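PDB 3ALJ: 2-methyl-3-hydroxypyridine-5-carboxylic acid oxygenase from Mesorhizobium loti, which probably uses bound FAD, reduced pyridine nucleotide and molecular oxygen to oxygenate and open the pyridine ring of 2-methyl-3-hydroxypyridine-5-carboxylate, a step in the breakdown of vitamin B6. Local coordinates for residues E64-L69 against N307-S312; I28-N33 against Q313-G318; K189-G194 against E253-E258; I240-W245 against E258-K263. One frame throughout, in Å; residues are numbered along the deposited sequence.

Contact 1: residues E64-L69 against N307-S312; sequences EGLGAL and NAFSLS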
loop_
_atom_site.group_PDB
_atom_site.type_symbol
_atom_site.label_atom_id
_atom_site.label_comp_id
_atom_site.label_asym_id
_atom_site.label_seq_id
_atom_site.Cartn_x
_atom_site.Cartn_y
_atom_site.Cartn_z
ATOM N N GLU A 64 -4.850 13.966 -4.420
ATOM C CA GLU A 64 -5.440 15.268 -4.838
ATOM C C GLU A 64 -6.579 15.681 -3.968
ATOM O O GLU A 64 -6.677 16.849 -3.584
ATOM C CB GLU A 64 -5.868 15.068 -6.319
ATOM C CG GLU A 64 -6.327 16.389 -6.934
ATOM C CD GLU A 64 -6.755 16.244 -8.472
ATOM O OE1 GLU A 64 -7.491 17.180 -8.852
ATOM O OE2 GLU A 64 -6.352 15.256 -9.111
ATOM N N GLY A 65 -7.520 14.749 -3.737
ATOM C CA GLY A 65 -8.702 15.002 -2.850
ATOM C C GLY A 65 -8.241 15.328 -1.421
ATOM O O GLY A 65 -8.999 15.999 -0.727
ATOM N N LEU A 66 -7.065 14.894 -1.002
ATOM C CA LEU A 66 -6.600 15.182 0.363
ATOM C C LEU A 66 -5.737 16.420 0.374
ATOM O O LEU A 66 -5.261 16.780 1.439
ATOM C CB LEU A 66 -5.707 14.009 0.823
ATOM C CG LEU A 66 -6.340 12.635 0.909
ATOM C CD1 LEU A 66 -5.156 11.754 1.494
ATOM C CD2 LEU A 66 -7.533 12.673 1.925
ATOM N N GLY A 67 -5.448 17.098 -0.767
ATOM C CA GLY A 67 -4.493 18.246 -0.685
ATOM C C GLY A 67 -3.080 17.882 -0.432
ATOM O O GLY A 67 -2.276 18.665 0.113
ATOM N N ALA A 68 -2.690 16.661 -0.867
ATOM C CA ALA A 68 -1.331 16.155 -0.630
ATOM C C ALA A 68 -0.634 15.653 -1.930
ATOM O O ALA A 68 0.488 15.121 -1.850
ATOM C CB ALA A 68 -1.349 15.093 0.370
ATOM N N LEU A 69 -1.197 15.928 -3.050
ATOM C CA LEU A 69 -0.651 15.403 -4.303
ATOM C C LEU A 69 0.690 16.099 -4.607
ATOM O O LEU A 69 1.621 15.409 -4.995
ATOM C CB LEU A 69 -1.629 15.615 -5.458
ATOM C CG LEU A 69 -1.075 15.177 -6.836
ATOM C CD1 LEU A 69 -0.865 13.646 -6.808
ATOM C CD2 LEU A 69 -2.093 15.596 -7.949
ATOM N N ASN A 307 -10.699 3.454 -0.316
ATOM C CA ASN A 307 -11.785 3.119 0.661
ATOM C C ASN A 307 -11.861 4.078 1.794
ATOM O O ASN A 307 -12.990 4.477 2.135
ATOM C CB ASN A 307 -11.606 1.663 1.098
ATOM C CG ASN A 307 -11.754 0.661 -0.021
ATOM O OD1 ASN A 307 -11.252 -0.532 0.088
ATOM N ND2 ASN A 307 -12.366 1.037 -1.028
ATOM N N ALA A 308 -10.729 4.580 2.271
ATOM C CA ALA A 308 -10.793 5.541 3.348
ATOM C C ALA A 308 -11.392 6.845 2.858
ATOM O O ALA A 308 -12.224 7.522 3.530
ATOM C CB ALA A 308 -9.412 5.745 3.912
ATOM N N PHE A 309 -10.997 7.287 1.639
ATOM C CA PHE A 309 -11.569 8.527 1.166
ATOM C C PHE A 309 -13.017 8.370 0.849
ATOM O O PHE A 309 -13.806 9.311 1.154
ATOM C CB PHE A 309 -10.772 8.937 -0.157
ATOM C CG PHE A 309 -11.107 10.337 -0.639
ATOM C CD1 PHE A 309 -10.452 11.430 -0.085
ATOM C CD2 PHE A 309 -12.144 10.489 -1.577
ATOM C CE1 PHE A 309 -10.796 12.717 -0.503
ATOM C CE2 PHE A 309 -12.501 11.785 -2.036
ATOM C CZ PHE A 309 -11.870 12.863 -1.483
ATOM N N SER A 310 -13.397 7.233 0.299
ATOM C CA SER A 310 -14.801 6.945 -0.042
ATOM C C SER A 310 -15.666 6.927 1.214
ATOM O O SER A 310 -16.851 7.347 1.158
ATOM C CB SER A 310 -14.947 5.605 -0.739
ATOM O OG SER A 310 -14.261 5.706 -2.013
ATOM N N LEU A 311 -15.149 6.449 2.326
ATOM C CA LEU A 311 -15.884 6.484 3.642
ATOM C C LEU A 311 -16.285 7.892 3.913
ATOM O O LEU A 311 -17.466 8.183 4.335
ATOM C CB LEU A 311 -14.944 5.859 4.765
ATOM C CG LEU A 311 -15.639 5.872 6.145
ATOM C CD1 LEU A 311 -16.874 5.011 6.206
ATOM C CD2 LEU A 311 -14.585 5.338 7.117
ATOM N N SER A 312 -15.342 8.809 3.815
ATOM C CA SER A 312 -15.623 10.240 4.051
ATOM C C SER A 312 -16.725 10.778 3.169
ATOM O O SER A 312 -17.552 11.584 3.638
ATOM C CB SER A 312 -14.336 11.125 4.015
ATOM O OG SER A 312 -13.913 11.479 2.692
#

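Contact 2: residues I28-N33 against Q313-G318; sequences IALKQN and QDLEEG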
loop_
_atom_site.group_PDB
_atom_site.type_symbol
_atom_site.label_atom_id
_atom_site.label_comp_id
_atom_site.label_asym_id
_atom_site.label_seq_id
_atom_site.Cartn_x
_atom_site.Cartn_y
_atom_site.Cartn_z
ATOM N N ILE A 28 -7.511 12.844 7.312
ATOM C CA ILE A 28 -7.439 14.077 6.532
ATOM C C ILE A 28 -8.775 14.331 5.883
ATOM O O ILE A 28 -9.268 15.451 5.931
ATOM C CB ILE A 28 -6.344 13.945 5.502
ATOM C CG1 ILE A 28 -4.974 14.013 6.122
ATOM C CG2 ILE A 28 -6.501 15.075 4.447
ATOM C CD1 ILE A 28 -3.831 13.476 5.174
ATOM N N ALA A 29 -9.338 13.281 5.278
ATOM C CA ALA A 29 -10.606 13.449 4.531
ATOM C C ALA A 29 -11.722 13.862 5.467
ATOM O O ALA A 29 -12.515 14.842 5.185
ATOM C CB ALA A 29 -11.047 12.219 3.749
ATOM N N LEU A 30 -11.751 13.292 6.668
ATOM C CA LEU A 30 -12.818 13.610 7.638
ATOM C C LEU A 30 -12.548 14.991 8.134
ATOM O O LEU A 30 -13.515 15.803 8.237
ATOM C CB LEU A 30 -12.831 12.537 8.783
ATOM C CG LEU A 30 -13.289 11.203 8.312
ATOM C CD1 LEU A 30 -12.878 10.167 9.456
ATOM C CD2 LEU A 30 -14.775 11.137 8.026
ATOM N N LYS A 31 -11.292 15.354 8.456
ATOM C CA LYS A 31 -10.999 16.725 8.996
ATOM C C LYS A 31 -11.374 17.797 7.929
ATOM O O LYS A 31 -11.922 18.858 8.296
ATOM C CB LYS A 31 -9.517 16.830 9.429
ATOM C CG LYS A 31 -9.109 18.130 10.171
ATOM C CD LYS A 31 -9.748 18.108 11.615
ATOM C CE LYS A 31 -9.199 19.444 12.152
ATOM N NZ LYS A 31 -9.769 19.663 13.517
ATOM N N GLN A 32 -11.165 17.492 6.654
ATOM C CA GLN A 32 -11.515 18.516 5.609
ATOM C C GLN A 32 -12.996 18.679 5.543
ATOM O O GLN A 32 -13.434 19.800 5.203
ATOM C CB GLN A 32 -11.003 18.014 4.225
ATOM C CG GLN A 32 -9.523 18.129 4.052
ATOM C CD GLN A 32 -9.016 17.685 2.673
ATOM O OE1 GLN A 32 -7.948 18.153 2.247
ATOM N NE2 GLN A 32 -9.785 16.828 1.970
ATOM N N ASN A 33 -13.776 17.684 5.891
ATOM C CA ASN A 33 -15.221 17.811 5.934
ATOM C C ASN A 33 -15.770 18.350 7.276
ATOM O O ASN A 33 -17.010 18.323 7.466
ATOM C CB ASN A 33 -15.810 16.433 5.666
ATOM C CG ASN A 33 -15.668 16.021 4.176
ATOM O OD1 ASN A 33 -15.951 14.837 3.769
ATOM N ND2 ASN A 33 -15.388 17.018 3.345
ATOM N N GLN A 313 -16.732 10.339 1.919
ATOM C CA GLN A 313 -17.792 10.774 0.973
ATOM C C GLN A 313 -19.149 10.288 1.434
ATOM O O GLN A 313 -20.110 11.112 1.486
ATOM C CB GLN A 313 -17.515 10.227 -0.406
ATOM C CG GLN A 313 -16.271 10.832 -1.103
ATOM C CD GLN A 313 -16.070 10.140 -2.420
ATOM O OE1 GLN A 313 -16.185 8.915 -2.578
ATOM N NE2 GLN A 313 -15.701 10.955 -3.414
ATOM N N ASP A 314 -19.284 9.038 1.859
ATOM C CA ASP A 314 -20.602 8.544 2.226
ATOM C C ASP A 314 -21.072 9.149 3.529
ATOM O O ASP A 314 -22.352 9.186 3.681
ATOM C CB ASP A 314 -20.557 7.015 2.287
ATOM C CG ASP A 314 -20.784 6.390 0.982
ATOM O OD1 ASP A 314 -21.979 6.363 0.602
ATOM O OD2 ASP A 314 -19.901 5.806 0.301
ATOM N N LEU A 315 -20.190 9.698 4.367
ATOM C CA LEU A 315 -20.551 10.316 5.633
ATOM C C LEU A 315 -21.078 11.715 5.379
ATOM O O LEU A 315 -21.512 12.378 6.349
ATOM C CB LEU A 315 -19.368 10.324 6.640
ATOM C CG LEU A 315 -19.183 8.896 7.168
ATOM C CD1 LEU A 315 -17.724 8.834 7.724
ATOM C CD2 LEU A 315 -20.223 8.598 8.309
ATOM N N GLU A 316 -21.100 12.200 4.110
ATOM C CA GLU A 316 -21.601 13.568 3.828
ATOM C C GLU A 316 -23.011 13.443 3.295
ATOM O O GLU A 316 -23.490 14.492 2.776
ATOM C CB GLU A 316 -20.702 14.259 2.703
ATOM C CG GLU A 316 -19.355 14.673 3.204
ATOM C CD GLU A 316 -19.536 15.613 4.392
ATOM O OE1 GLU A 316 -20.098 16.724 4.221
ATOM O OE2 GLU A 316 -19.181 15.243 5.525
ATOM N N GLU A 317 -23.662 12.288 3.328
ATOM C CA GLU A 317 -24.980 12.179 2.691
ATOM C C GLU A 317 -26.182 12.554 3.542
ATOM O O GLU A 317 -27.331 12.445 3.062
ATOM C CB GLU A 317 -25.233 10.840 2.062
ATOM C CG GLU A 317 -24.188 10.457 1.030
ATOM C CD GLU A 317 -24.462 11.040 -0.318
ATOM O OE1 GLU A 317 -25.630 11.457 -0.591
ATOM O OE2 GLU A 317 -23.529 11.044 -1.124
ATOM N N GLY A 318 -25.975 13.008 4.775
ATOM C CA GLY A 318 -27.193 13.279 5.540
ATOM C C GLY A 318 -27.765 12.120 6.356
ATOM O O GLY A 318 -28.691 12.334 7.138
#

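Contact 3: residues K189-G194 against E253-E258; sequences KELGHG and EPCLIE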
loop_
_atom_site.group_PDB
_atom_site.type_symbol
_atom_site.label_atom_id
_atom_site.label_comp_id
_atom_site.label_asym_id
_atom_site.label_seq_id
_atom_site.Cartn_x
_atom_site.Cartn_y
_atom_site.Cartn_z
ATOM N N LYS A 189 25.312 6.133 -13.016
ATOM C CA LYS A 189 26.489 6.202 -13.883
ATOM C C LYS A 189 27.097 4.800 -13.924
ATOM O O LYS A 189 27.485 4.313 -15.009
ATOM C CB LYS A 189 27.489 7.252 -13.313
ATOM C CG LYS A 189 28.924 7.212 -13.934
ATOM C CD LYS A 189 29.986 6.761 -12.895
ATOM C CE LYS A 189 31.339 6.388 -13.566
ATOM N NZ LYS A 189 31.228 4.999 -14.162
ATOM N N GLU A 190 27.239 4.153 -12.749
ATOM C CA GLU A 190 27.906 2.859 -12.651
ATOM C C GLU A 190 27.112 1.725 -13.332
ATOM O O GLU A 190 27.647 0.714 -13.666
ATOM C CB GLU A 190 28.148 2.500 -11.205
ATOM C CG GLU A 190 29.080 3.438 -10.511
ATOM C CD GLU A 190 28.384 4.533 -9.719
ATOM O OE1 GLU A 190 27.340 5.176 -10.087
ATOM O OE2 GLU A 190 28.937 4.749 -8.624
ATOM N N LEU A 191 25.816 1.945 -13.544
ATOM C CA LEU A 191 25.027 0.941 -14.264
ATOM C C LEU A 191 25.317 0.972 -15.791
ATOM O O LEU A 191 24.975 0.027 -16.499
ATOM C CB LEU A 191 23.519 1.122 -14.040
ATOM C CG LEU A 191 23.123 0.852 -12.554
ATOM C CD1 LEU A 191 21.608 1.119 -12.570
ATOM C CD2 LEU A 191 23.461 -0.521 -12.026
ATOM N N GLY A 192 25.872 2.073 -16.288
ATOM C CA GLY A 192 26.342 2.071 -17.675
ATOM C C GLY A 192 25.138 2.082 -18.621
ATOM O O GLY A 192 24.046 2.653 -18.341
ATOM N N HIS A 193 25.320 1.486 -19.800
ATOM C CA HIS A 193 24.314 1.594 -20.804
ATOM C C HIS A 193 23.041 0.838 -20.413
ATOM O O HIS A 193 23.142 -0.271 -19.908
ATOM C CB HIS A 193 24.906 1.018 -22.083
ATOM C CG HIS A 193 23.945 0.924 -23.203
ATOM N ND1 HIS A 193 23.621 2.011 -23.972
ATOM C CD2 HIS A 193 23.226 -0.123 -23.681
ATOM C CE1 HIS A 193 22.720 1.650 -24.866
ATOM N NE2 HIS A 193 22.489 0.364 -24.726
ATOM N N GLY A 194 21.907 1.465 -20.685
ATOM C CA GLY A 194 20.610 0.730 -20.406
ATOM C C GLY A 194 19.524 1.737 -20.321
ATOM O O GLY A 194 19.683 2.898 -20.666
ATOM N N GLU A 253 25.075 -5.153 -10.193
ATOM C CA GLU A 253 26.070 -5.268 -9.138
ATOM C C GLU A 253 26.362 -3.963 -8.388
ATOM O O GLU A 253 26.408 -4.020 -7.154
ATOM C CB GLU A 253 27.376 -5.857 -9.696
ATOM C CG GLU A 253 28.494 -5.926 -8.627
ATOM C CD GLU A 253 29.719 -6.651 -9.236
ATOM O OE1 GLU A 253 29.881 -6.629 -10.484
ATOM O OE2 GLU A 253 30.434 -7.331 -8.465
ATOM N N PRO A 254 26.500 -2.790 -9.009
ATOM C CA PRO A 254 26.796 -1.551 -8.187
ATOM C C PRO A 254 25.719 -1.296 -7.090
ATOM O O PRO A 254 26.035 -1.099 -5.896
ATOM C CB PRO A 254 26.848 -0.443 -9.219
ATOM C CG PRO A 254 27.209 -1.200 -10.550
ATOM C CD PRO A 254 26.492 -2.537 -10.453
ATOM N N CYS A 255 24.438 -1.498 -7.479
ATOM C CA CYS A 255 23.329 -1.364 -6.503
ATOM C C CYS A 255 23.256 -2.493 -5.533
ATOM O O CYS A 255 22.912 -2.177 -4.347
ATOM C CB CYS A 255 22.024 -1.313 -7.330
ATOM S SG CYS A 255 21.932 0.098 -8.492
ATOM N N LEU A 256 23.510 -3.735 -5.941
ATOM C CA LEU A 256 23.492 -4.863 -5.050
ATOM C C LEU A 256 24.601 -4.754 -3.969
ATOM O O LEU A 256 24.374 -5.154 -2.821
ATOM C CB LEU A 256 23.525 -6.194 -5.745
ATOM C CG LEU A 256 22.259 -6.456 -6.632
ATOM C CD1 LEU A 256 22.602 -7.620 -7.596
ATOM C CD2 LEU A 256 21.119 -6.753 -5.740
ATOM N N ILE A 257 25.756 -4.193 -4.364
ATOM C CA ILE A 257 26.816 -4.043 -3.346
ATOM C C ILE A 257 26.290 -3.072 -2.296
ATOM O O ILE A 257 26.508 -3.311 -1.089
ATOM C CB ILE A 257 28.105 -3.526 -4.060
ATOM C CG1 ILE A 257 28.738 -4.704 -4.812
ATOM C CG2 ILE A 257 29.112 -2.897 -3.016
ATOM C CD1 ILE A 257 29.871 -4.265 -5.781
ATOM N N GLU A 258 25.594 -1.967 -2.686
ATOM C CA GLU A 258 25.021 -1.056 -1.678
ATOM C C GLU A 258 23.963 -1.758 -0.858
ATOM O O GLU A 258 23.891 -1.612 0.384
ATOM C CB GLU A 258 24.465 0.235 -2.254
ATOM C CG GLU A 258 25.539 0.951 -3.146
ATOM C CD GLU A 258 26.772 1.347 -2.318
ATOM O OE1 GLU A 258 26.601 1.743 -1.160
ATOM O OE2 GLU A 258 27.933 1.164 -2.842
#

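Contact 4: residues I240-W245 against E258-K263; sequences IDLEVW and EAAKLK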
loop_
_atom_site.group_PDB
_atom_site.type_symbol
_atom_site.label_atom_id
_atom_site.label_comp_id
_atom_site.label_asym_id
_atom_site.label_seq_id
_atom_site.Cartn_x
_atom_site.Cartn_y
_atom_site.Cartn_z
ATOM N N ILE A 240 21.563 -9.358 2.664
ATOM C CA ILE A 240 21.461 -10.181 1.425
ATOM C C ILE A 240 22.765 -10.978 1.161
ATOM O O ILE A 240 23.845 -10.471 1.498
ATOM C CB ILE A 240 21.044 -9.345 0.160
ATOM C CG1 ILE A 240 22.084 -8.275 -0.220
ATOM C CG2 ILE A 240 19.668 -8.690 0.379
ATOM C CD1 ILE A 240 22.072 -7.908 -1.718
ATOM N N ASP A 241 22.628 -12.151 0.571
ATOM C CA ASP A 241 23.782 -12.960 0.120
ATOM C C ASP A 241 24.195 -12.332 -1.218
ATOM O O ASP A 241 23.518 -12.528 -2.227
ATOM C CB ASP A 241 23.279 -14.366 -0.031
ATOM C CG ASP A 241 24.368 -15.371 -0.402
ATOM O OD1 ASP A 241 25.112 -15.044 -1.331
ATOM O OD2 ASP A 241 24.346 -16.495 0.143
ATOM N N LEU A 242 25.182 -11.447 -1.211
ATOM C CA LEU A 242 25.510 -10.642 -2.356
ATOM C C LEU A 242 25.805 -11.533 -3.529
ATOM O O LEU A 242 25.304 -11.217 -4.632
ATOM C CB LEU A 242 26.776 -9.836 -2.019
ATOM C CG LEU A 242 27.238 -8.971 -3.169
ATOM C CD1 LEU A 242 26.161 -7.857 -3.583
ATOM C CD2 LEU A 242 28.491 -8.221 -2.741
ATOM N N GLU A 243 26.581 -12.620 -3.356
ATOM C CA GLU A 243 26.927 -13.420 -4.531
ATOM C C GLU A 243 25.770 -14.048 -5.258
ATOM O O GLU A 243 25.782 -14.110 -6.514
ATOM C CB GLU A 243 27.975 -14.498 -4.143
ATOM C CG GLU A 243 28.472 -15.404 -5.329
ATOM C CD GLU A 243 29.251 -16.640 -4.860
ATOM O OE1 GLU A 243 28.910 -17.327 -3.843
ATOM O OE2 GLU A 243 30.237 -16.957 -5.564
ATOM N N VAL A 244 24.750 -14.519 -4.555
ATOM C CA VAL A 244 23.677 -15.216 -5.235
ATOM C C VAL A 244 22.837 -14.218 -6.035
ATOM O O VAL A 244 22.278 -14.601 -7.064
ATOM C CB VAL A 244 22.796 -16.043 -4.259
ATOM C CG1 VAL A 244 21.711 -15.271 -3.484
ATOM C CG2 VAL A 244 22.238 -17.229 -4.876
ATOM N N TRP A 245 22.814 -12.966 -5.597
ATOM C CA TRP A 245 22.047 -11.917 -6.319
ATOM C C TRP A 245 22.877 -11.371 -7.466
ATOM O O TRP A 245 22.386 -11.213 -8.612
ATOM C CB TRP A 245 21.561 -10.799 -5.382
ATOM C CG TRP A 245 20.400 -11.317 -4.479
ATOM C CD1 TRP A 245 20.466 -11.744 -3.206
ATOM C CD2 TRP A 245 19.094 -11.679 -4.930
ATOM N NE1 TRP A 245 19.268 -12.245 -2.761
ATOM C CE2 TRP A 245 18.413 -12.274 -3.849
ATOM C CE3 TRP A 245 18.398 -11.515 -6.136
ATOM C CZ2 TRP A 245 17.107 -12.679 -3.951
ATOM C CZ3 TRP A 245 17.097 -11.913 -6.225
ATOM C CH2 TRP A 245 16.452 -12.503 -5.180
ATOM N N GLU A 258 25.594 -1.967 -2.686
ATOM C CA GLU A 258 25.021 -1.056 -1.678
ATOM C C GLU A 258 23.963 -1.758 -0.858
ATOM O O GLU A 258 23.891 -1.612 0.384
ATOM C CB GLU A 258 24.465 0.235 -2.254
ATOM C CG GLU A 258 25.539 0.951 -3.146
ATOM C CD GLU A 258 26.772 1.347 -2.318
ATOM O OE1 GLU A 258 26.601 1.743 -1.160
ATOM O OE2 GLU A 258 27.933 1.164 -2.842
ATOM N N ALA A 259 23.180 -2.650 -1.497
ATOM C CA ALA A 259 22.151 -3.367 -0.733
ATOM C C ALA A 259 22.629 -4.268 0.336
ATOM O O ALA A 259 22.009 -4.447 1.424
ATOM C CB ALA A 259 21.226 -4.171 -1.722
ATOM N N ALA A 260 23.774 -4.906 0.020
ATOM C CA ALA A 260 24.363 -5.866 0.927
ATOM C C ALA A 260 24.908 -5.209 2.222
ATOM O O ALA A 260 25.059 -5.978 3.195
ATOM C CB ALA A 260 25.477 -6.668 0.181
ATOM N N LYS A 261 25.091 -3.899 2.213
ATOM C CA LYS A 261 25.501 -3.152 3.463
ATOM C C LYS A 261 24.369 -2.975 4.467
ATOM O O LYS A 261 24.629 -2.536 5.607
ATOM C CB LYS A 261 26.006 -1.789 3.083
ATOM C CG LYS A 261 27.212 -1.899 2.166
ATOM C CD LYS A 261 27.569 -0.534 1.737
ATOM C CE LYS A 261 28.908 -0.599 0.927
ATOM N NZ LYS A 261 29.144 0.682 0.282
ATOM N N LEU A 262 23.118 -3.225 4.073
ATOM C CA LEU A 262 21.965 -2.913 4.901
ATOM C C LEU A 262 21.651 -4.048 5.860
ATOM O O LEU A 262 21.069 -5.102 5.526
ATOM C CB LEU A 262 20.731 -2.598 3.972
ATOM C CG LEU A 262 20.858 -1.388 3.024
ATOM C CD1 LEU A 262 19.691 -1.296 1.992
ATOM C CD2 LEU A 262 20.842 -0.103 3.877
ATOM N N LYS A 263 21.920 -3.772 7.143
ATOM C CA LYS A 263 21.771 -4.783 8.175
ATOM C C LYS A 263 20.329 -4.771 8.711
ATOM O O LYS A 263 19.977 -5.631 9.451
ATOM C CB LYS A 263 22.722 -4.449 9.339
ATOM C CG LYS A 263 22.749 -2.971 9.633
ATOM C CD LYS A 263 23.360 -2.254 8.449
ATOM C CE LYS A 263 23.023 -0.813 8.287
ATOM N NZ LYS A 263 21.676 -0.491 7.831
HETATM O O HOH W 1 21.146 -6.538 3.060
HETATM O O HOH W 2 25.238 -8.847 3.137
#

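Contact 1: residues E64-L69 against N307-S312
Phe-309 reaches out from helix 300-314 and sets one border of its ring against Gly-65 and Leu-66, where helix 57-65 of the FAD-binding domain ends in a Schellman motif. The Leu-66 methyl CD2 meets the ring at its edge, in the ring plane, 3.8 Å from Phe-309 CD1. The two side chains run past one another in opposite directions. Further round the same rim, Phe-309 CE1 lies 3.7 Å from Gly-65 O, a packing contact close to the ring plane, and Phe-309 CZ is 4.1 Å from Gly-65 CA. That carbonyl oxygen, Gly-65 O, accepts a hydrogen bond from Gln-32 NE2. Glycine suits this place because a beta carbon would point at the phenyl group and come within 2.8 Å of Phe-309 CZ, a clash.

The ring gets there because its CG stands anti to the backbone N (chi1 -170°), which directs it toward the 64-69 segment. Leu-66 instead has CG anti to its carbonyl carbon, and one of its two methyls is then turned to the ring. No hydrogen bond crosses between the segments, as befits a leucine and a phenylalanine meeting in a largely apolar seam. Phe-309 also packs on Val-62 and Leu-371, while Leu-66 rests on Thr-25 and Ile-28 of a third helix, 21-32, which Ala-308 touches too, at Thr-25. Behind this first shell, the chain turns away at Gly-67, whose positive phi of 70° favours glycine and whose N donates to Glu-64 O at 3.1 Å.

Contact 2: residues I28-N33 against Q313-G318
Glu-316 OE2, held in a salt bridge by Arg-12, lies against the side chain of Asn-33 at the end of helix 21-32, the helix of the Rossmann-type beta-alpha-beta unit that joins parallel strands 13-17 and 36-40. Asn-33 CB is 3.6 Å from that Glu-316 OE2, and Asn-33 OD1 is 3.5 Å from the methylene carbon Glu-316 CG. Neither approach is a hydrogen bond: the amide and the carboxylate lie obliquely across each other, their planes 41° apart. In Glu-316, chi1 of -73° sets CG beside the amide oxygen, and the bend at chi2 (-57°) then turns the carboxylate back, with OE2 bonded to Arg-12. Arg-12 also makes weak bonds to the backbone oxygens of Asn-33 and Leu-315, so one guanidinium reaches both segments at this more exposed part of the contact. Were Asn-33 an alanine, the amide lying across Glu-316 would be gone, and the glutamate side chain would probably lose a packing neighbour and be freer to move, with Arg-12 still its charged partner.

Deeper in, the contact becomes apolar. Leu-30 CD2 touches Leu-315 CD1 at 3.8 Å, methyl against methyl, and leucines suit these buried positions because each branch reaches between the backbones without needing a polar partner. Leu-315 is also covered by Ala-324 and Leu-325 of helix 321-349. A type I beta turn from Asp-314 to Glu-317 has Leu-315 and Glu-316 as its central residues, both starting toward the 28-33 segment, and Glu-316 N donates to Gln-313 O at 3.0 Å.

Contact 3: residues K189-G194 against E253-E258
Pro-254, in the first turn of helix 253-260, presents its ring to Glu-190 and Leu-191 of the short helix 188-191. The contact lies beside the large mixed sheet of the protein: helix 188-191 comes just after strand 170-185, and helix 253-260 comes ahead of its antiparallel neighbour 267-275.

The apolar contacts carry the join. Leu-191 CD2 is shared between two partners, 3.9 Å from Cys-255 SG and 4.0 Å from Pro-254 CD, with the leucine branch passing aslant the pyrrolidine ring. At the CB-CG edge of that ring the aliphatic root of the glutamate does the work: Glu-190 CB sits 3.8 Å from Pro-254 CB. Proline fits a first helical turn, where an amide hydrogen is not needed, and the compact cysteine thiol allows the leucine to come close to the helix. Met-187 packs on both Pro-254 and Cys-255.

Among polar groups, Glu-190 O lies 3.7 Å from the ring carbon Pro-254 CG, and no hydrogen bond crosses. The carboxylate of Glu-190 bends away at chi2 (96°). Its OE2 stays 6.9 Å from Glu-258 OE2, a like charge that is probably eased by the salt bridge of Glu-258 to Lys-261.

The weakly bonded short helix gives way at Gly-192, which, with a positive phi of 72° that favours glycine, donates from its N to Lys-189 O at 3.0 Å.

Contact 4: residues I240-W245 against E258-K263
Ile-240 fits its CG1 branch against two alanines in the last part of helix 253-260. Ile-240 CG1 comes within 3.5 Å of Ala-260 CA, and Ile-240 CD1 is 3.8 Å from Ala-259 CB; small alanines permit so close an approach to the backbone. This follows from chi1 of 64°, which puts CG1 in the crowded position between backbone N and carbonyl carbon. Leu-242 CD1 adds a looser touch on Ala-260 CB at 4.0 Å. If Ile-240 were an alanine, the loss of CG1 and CD1 would probably open a gap over Ala-259 and Ala-260.

Water supplies the polar links. One accepts from Ile-240 N and donates to Ala-259 O (2.8 Å) and Leu-262 O, gripping all three; a second donates to Ile-240 O (2.7 Å) and Ala-260 O.

Each segment is also braced internally. Asp-241, the N-cap, takes Val-244 N on OD1 at 3.3 Å from above its carboxylate plane, and Lys-261 NZ bridges to Glu-258 OE1 at 3.1 Å.

Ile-240 also packs on Leu-226 of strand 221-228 and Ala-259 on Leu-182 and Val-184 of strand 170-185, so the start of helix 242-248 and the last part of helix 253-260 are seated on adjacent strands of one sheet.

The four contacts form two pairs at opposite sides of the chain's centre. Contacts 1 and 2, centres 10 Å apart, share helix 300-314 and are tied directly by a probable hydrogen bond from Gln-32 NE2 to Gly-65 O (2.9 Å). They stand off from the cofactor: the side chains of Leu-66 and Leu-30 are about 11 and 13 Å from the bound FAD. Contacts 3 and 4, centres 13 Å apart, share Glu-258 and use successive turns of helix 253-260, where Leu-256 O packs 3.3 Å from Leu-242 CD1. Contacts 1 and 3 have centres 38 Å apart, and contacts 3 and 4 are nested along the chain within the loops closed by contacts 1 and 2.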